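Local structure of alpha-rhamnosidase (Dictyoglomus thermophilum, 6I60) at residues A[148-153]-A[177-182]; A[288-293]-A[322-327]. The protein probably hydrolyses terminal non-reducing alpha-L-rhamnose residues from alpha-L-rhamnosides, as a bacterial alpha-L-rhamnosidase. All blocks are in the same frame, centred on the assembly; numbering follows the deposited sequence.

In the fold
Contacts 1 and 2 sit side by side, their centres about 8 Å apart, in one beta region of the chain. Strand 288-298 joins them: it pairs with 171-184 of contact 1 and with 325-329 of contact 2. Two probable hydrogen bonds cross between the contacts, Arg-180 O to Lys-288 N and Met-178 O to Thr-289 OG1, each 2.8 Å. A salt bridge from Lys-152 NZ of contact 1 to Glu-325 OE2 of contact 2 adds a third link. Their centres lie about 33 and 38 Å from that of the chain. Neither includes Tyr-656, Glu-659 or Leu-660, which line a pocket for 2-(2-ethoxyethoxy)ethanol in the helical six-hairpin region.

Contact 1: A[148-153]-A[177-182]; sequences KWITKK and PMFRKS
Phe-179 turns its ring toward Ile-150, Thr-151 and Lys-152 because its CG stands anti to the carbonyl carbon, beside the backbone N (chi1 -66°). On the facing segment Ile-150 carries CG1 between its backbone N and carbonyl carbon (chi1 51°), which brings CD1 within 3.8 Å of Phe-179 CD2. The two side chains run antiparallel past one another, and the methyl meets the ring obliquely. Further out the ring reaches backbone: CZ of Phe-179 lies 3.7 Å from Thr-151 CA, while Lys-152 N stands at the ring edge, near its plane, 3.8 Å from that same CZ. A flat, wholly apolar residue suits this site, since it can slip against a backbone segment and also pack on Leu-265 and Leu-249. These neighbours belong to the beta sandwich expected of the alpha-L-rhamnosidase N-terminal domain: Leu-249 is on strand 242-250, beside 171-184, and Leu-265 is on 264-273 of the other sheet. Strand 150-151 pairs with 325-329, Thr-151 bonding through its backbone to Ile-328, while the backbone of Ile-150 also bonds to Leu-265. An alanine at Phe-179 would remove the ring that meets Ile-150 CD1 and Thr-151 CA, and is likely to open a gap between strand 150-151 and strand 171-184. Two residues earlier in the chain, Pro-177 also points toward the facing segment. Its CB meets Lys-152 CD at 3.6 Å, with no hydrogen bond joining the segments. Lysine suits the spot because its methylene chain can lie against the proline while its bend at chi3 (56°) and chi4 carries NZ to a salt bridge with Glu-325 and a cation-pi contact with Tyr-291.

Contact 2: A[288-293]-A[322-327]; sequences KTTYGP and STWENA
Lys-288 and Thr-289 supply the two hydrogen bonds to segment 322-327. Thr-289 N donates to Glu-325 O at 2.9 Å, arriving almost in line with the C=O although bent at the hydrogen (133°). The long Lys-288 chain, turned at chi2 and chi4, delivers NZ to Trp-324 O at 2.6 Å, tilted 28° from the carbonyl plane; a weak bond to Asp-321 O adds a second acceptor for the ammonium. The broad indole of Trp-324 gives Thr-290 CG2 a flat surface to rest on, the methyl sitting squarely over the six-membered ring, 3.2 Å from its centroid, in a CH-pi contact; beta-branching lets threonine offer this methyl while OG1, anti to its N (chi1 167°), bonds to Tyr-291 O. Lys-288 CB meets Trp-324 CE3 obliquely at 3.5 Å, and Arg-180 also packs on the indole. Among the remaining van der Waals contacts, Thr-289 CG2 lies 3.6 Å from Glu-325 OE1. The polar ends of that pair turn elsewhere, Thr-289 OG1 to Met-178 O and Glu-325 OE2 to Lys-152. Lys-288 and Asn-326 form an antiparallel non-hydrogen-bonded pair, where a short, loosely paired strand joins what is probably the beta sandwich of the rhamnosidase N-terminal domain.

Contact 1: A[148-153]-A[177-182]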
# COMPACT_ATOMS: atom_id res chain seq x y z
N LYS A 148 12.61 -29.52 -4.85
CA LYS A 148 11.68 -29.97 -3.83
C LYS A 148 11.90 -29.17 -2.55
O LYS A 148 12.94 -28.54 -2.35
CB LYS A 148 11.85 -31.47 -3.55
CG LYS A 148 12.20 -32.30 -4.78
CD LYS A 148 11.15 -33.36 -5.07
CE LYS A 148 11.47 -34.15 -6.33
NZ LYS A 148 11.03 -33.43 -7.57
N TRP A 149 10.89 -29.20 -1.68
CA TRP A 149 10.96 -28.49 -0.41
C TRP A 149 11.85 -29.26 0.56
O TRP A 149 11.68 -30.47 0.75
CB TRP A 149 9.56 -28.31 0.17
CG TRP A 149 8.69 -27.35 -0.59
CD1 TRP A 149 7.93 -27.63 -1.69
CD2 TRP A 149 8.50 -25.96 -0.31
NE1 TRP A 149 7.27 -26.49 -2.11
CE2 TRP A 149 7.61 -25.45 -1.28
CE3 TRP A 149 9.00 -25.09 0.66
CZ2 TRP A 149 7.21 -24.12 -1.31
CZ3 TRP A 149 8.60 -23.76 0.64
CH2 TRP A 149 7.71 -23.29 -0.34
N ILE A 150 12.79 -28.56 1.18
CA ILE A 150 13.76 -29.17 2.09
C ILE A 150 13.59 -28.55 3.48
O ILE A 150 13.11 -27.43 3.63
CB ILE A 150 15.21 -29.00 1.59
CG1 ILE A 150 15.48 -27.54 1.25
CG2 ILE A 150 15.45 -29.88 0.38
CD1 ILE A 150 16.94 -27.22 1.11
N THR A 151 14.00 -29.31 4.49
CA THR A 151 13.86 -28.89 5.88
C THR A 151 14.84 -29.67 6.75
O THR A 151 15.35 -30.71 6.37
CB THR A 151 12.44 -29.11 6.40
OG1 THR A 151 11.49 -28.87 5.36
CG2 THR A 151 12.13 -28.18 7.55
N LYS A 152 15.07 -29.13 7.95
CA LYS A 152 15.67 -29.91 9.02
C LYS A 152 14.65 -30.91 9.55
O LYS A 152 13.44 -30.79 9.33
CB LYS A 152 16.15 -29.00 10.15
CG LYS A 152 17.47 -28.32 9.88
CD LYS A 152 17.89 -27.43 11.03
CE LYS A 152 17.96 -28.19 12.34
NZ LYS A 152 19.32 -28.72 12.59
N LYS A 153 15.15 -31.91 10.27
CA LYS A 153 14.31 -32.93 10.87
C LYS A 153 14.06 -32.70 12.35
O LYS A 153 12.96 -32.99 12.84
CB LYS A 153 14.92 -34.32 10.65
CG LYS A 153 14.36 -35.43 11.52
CD LYS A 153 15.09 -36.75 11.29
CE LYS A 153 16.55 -36.53 10.93
NZ LYS A 153 17.24 -37.79 10.57
N PRO A 177 16.97 -22.11 10.88
CA PRO A 177 17.85 -23.07 10.21
C PRO A 177 18.56 -22.45 9.02
O PRO A 177 18.04 -21.58 8.32
CB PRO A 177 16.89 -24.17 9.76
CG PRO A 177 15.60 -23.47 9.55
CD PRO A 177 15.55 -22.33 10.55
N MET A 178 19.79 -22.91 8.80
CA MET A 178 20.59 -22.52 7.65
C MET A 178 20.76 -23.72 6.73
O MET A 178 20.88 -24.85 7.19
CB MET A 178 21.96 -21.99 8.09
CG MET A 178 21.90 -20.97 9.21
SD MET A 178 23.51 -20.71 10.00
CE MET A 178 23.71 -18.95 9.78
N PHE A 179 20.77 -23.45 5.42
CA PHE A 179 20.89 -24.50 4.42
C PHE A 179 22.02 -24.16 3.46
O PHE A 179 22.12 -23.02 3.00
CB PHE A 179 19.57 -24.68 3.65
CG PHE A 179 18.45 -25.19 4.50
CD1 PHE A 179 17.62 -24.32 5.19
CD2 PHE A 179 18.21 -26.55 4.62
CE1 PHE A 179 16.59 -24.79 5.97
CE2 PHE A 179 17.18 -27.03 5.40
CZ PHE A 179 16.37 -26.14 6.08
N ARG A 180 22.85 -25.16 3.16
CA ARG A 180 24.04 -24.96 2.35
C ARG A 180 24.14 -26.06 1.30
O ARG A 180 23.86 -27.23 1.59
CB ARG A 180 25.31 -24.96 3.21
CG ARG A 180 26.58 -24.89 2.40
CD ARG A 180 27.82 -25.17 3.24
NE ARG A 180 28.93 -24.29 2.91
CZ ARG A 180 29.54 -24.24 1.73
NH1 ARG A 180 29.16 -25.03 0.73
NH2 ARG A 180 30.54 -23.39 1.54
N LYS A 181 24.54 -25.68 0.09
CA LYS A 181 24.78 -26.62 -0.99
C LYS A 181 25.91 -26.08 -1.86
O LYS A 181 25.97 -24.88 -2.13
CB LYS A 181 23.51 -26.85 -1.83
CG LYS A 181 23.75 -27.54 -3.17
CD LYS A 181 23.66 -29.06 -3.03
CE LYS A 181 24.32 -29.76 -4.21
NZ LYS A 181 25.77 -30.02 -3.97
N SER A 182 26.80 -26.97 -2.28
CA SER A 182 27.96 -26.60 -3.08
C SER A 182 27.80 -27.14 -4.50
O SER A 182 27.31 -28.26 -4.70
CB SER A 182 29.25 -27.12 -2.46
OG SER A 182 29.03 -28.36 -1.81

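Contact 2: A[288-293]-A[322-327]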
# COMPACT_ATOMS: atom_id res chain seq x y z
N LYS A 288 23.18 -29.60 3.02
CA LYS A 288 23.52 -29.64 4.43
C LYS A 288 22.76 -28.56 5.19
O LYS A 288 22.27 -27.59 4.60
CB LYS A 288 25.03 -29.47 4.63
CG LYS A 288 25.84 -30.67 4.18
CD LYS A 288 25.25 -31.97 4.70
CE LYS A 288 26.29 -33.08 4.72
NZ LYS A 288 27.17 -33.01 5.92
N THR A 289 22.65 -28.74 6.50
CA THR A 289 21.86 -27.83 7.31
C THR A 289 22.36 -27.85 8.75
O THR A 289 22.93 -28.85 9.20
CB THR A 289 20.37 -28.18 7.25
OG1 THR A 289 19.62 -27.18 7.95
CG2 THR A 289 20.12 -29.54 7.87
N THR A 290 22.14 -26.75 9.45
CA THR A 290 22.60 -26.58 10.83
C THR A 290 21.89 -25.39 11.44
O THR A 290 21.18 -24.64 10.77
CB THR A 290 24.11 -26.38 10.89
OG1 THR A 290 24.48 -25.93 12.20
CG2 THR A 290 24.54 -25.35 9.88
N TYR A 291 22.09 -25.22 12.75
CA TYR A 291 21.63 -24.04 13.47
C TYR A 291 22.78 -23.07 13.64
O TYR A 291 23.93 -23.48 13.85
CB TYR A 291 21.06 -24.43 14.84
CG TYR A 291 19.61 -24.86 14.81
CD1 TYR A 291 18.74 -24.37 13.84
CD2 TYR A 291 19.11 -25.76 15.74
CE1 TYR A 291 17.42 -24.76 13.80
CE2 TYR A 291 17.79 -26.16 15.71
CZ TYR A 291 16.95 -25.65 14.74
OH TYR A 291 15.63 -26.05 14.71
N GLY A 292 22.48 -21.77 13.55
CA GLY A 292 23.50 -20.76 13.60
C GLY A 292 23.38 -19.83 14.79
O GLY A 292 22.98 -20.24 15.89
N PRO A 293 23.72 -18.56 14.58
CA PRO A 293 23.66 -17.60 15.70
C PRO A 293 22.24 -17.25 16.12
O PRO A 293 22.00 -17.03 17.31
CB PRO A 293 24.41 -16.38 15.15
CG PRO A 293 24.29 -16.49 13.67
CD PRO A 293 24.27 -17.96 13.35
N SER A 322 30.93 -30.85 5.41
CA SER A 322 30.54 -32.04 6.15
C SER A 322 30.05 -31.66 7.54
O SER A 322 29.39 -30.62 7.71
CB SER A 322 31.71 -33.02 6.25
OG SER A 322 31.23 -34.36 6.29
N THR A 323 30.33 -32.50 8.54
CA THR A 323 29.91 -32.36 9.94
C THR A 323 28.50 -31.80 10.15
O THR A 323 28.09 -31.59 11.29
CB THR A 323 30.92 -31.51 10.74
OG1 THR A 323 30.50 -31.43 12.11
CG2 THR A 323 31.05 -30.09 10.19
N TRP A 324 27.75 -31.59 9.07
CA TRP A 324 26.39 -31.09 9.13
C TRP A 324 25.42 -32.22 8.81
O TRP A 324 25.74 -33.13 8.04
CB TRP A 324 26.17 -29.94 8.13
CG TRP A 324 26.90 -28.66 8.45
CD1 TRP A 324 27.93 -28.49 9.33
CD2 TRP A 324 26.66 -27.37 7.87
NE1 TRP A 324 28.34 -27.18 9.34
CE2 TRP A 324 27.57 -26.47 8.45
CE3 TRP A 324 25.75 -26.89 6.92
CZ2 TRP A 324 27.61 -25.12 8.11
CZ3 TRP A 324 25.79 -25.54 6.58
CH2 TRP A 324 26.71 -24.68 7.18
N GLU A 325 24.24 -32.15 9.40
CA GLU A 325 23.18 -33.09 9.07
C GLU A 325 22.57 -32.73 7.72
O GLU A 325 22.56 -31.57 7.31
CB GLU A 325 22.10 -33.11 10.15
CG GLU A 325 21.57 -31.74 10.54
CD GLU A 325 20.14 -31.78 11.05
OE1 GLU A 325 19.23 -32.11 10.26
OE2 GLU A 325 19.92 -31.49 12.25
N ASN A 326 22.06 -33.75 7.03
CA ASN A 326 21.45 -33.53 5.73
C ASN A 326 20.00 -33.09 5.89
O ASN A 326 19.32 -33.42 6.86
CB ASN A 326 21.52 -34.80 4.89
CG ASN A 326 22.91 -35.07 4.34
OD1 ASN A 326 23.88 -35.20 5.09
ND2 ASN A 326 23.02 -35.15 3.01
N ALA A 327 19.52 -32.32 4.91
CA ALA A 327 18.14 -31.88 4.91
C ALA A 327 17.21 -33.03 4.50
O ALA A 327 17.62 -33.99 3.85
CB ALA A 327 17.94 -30.69 3.97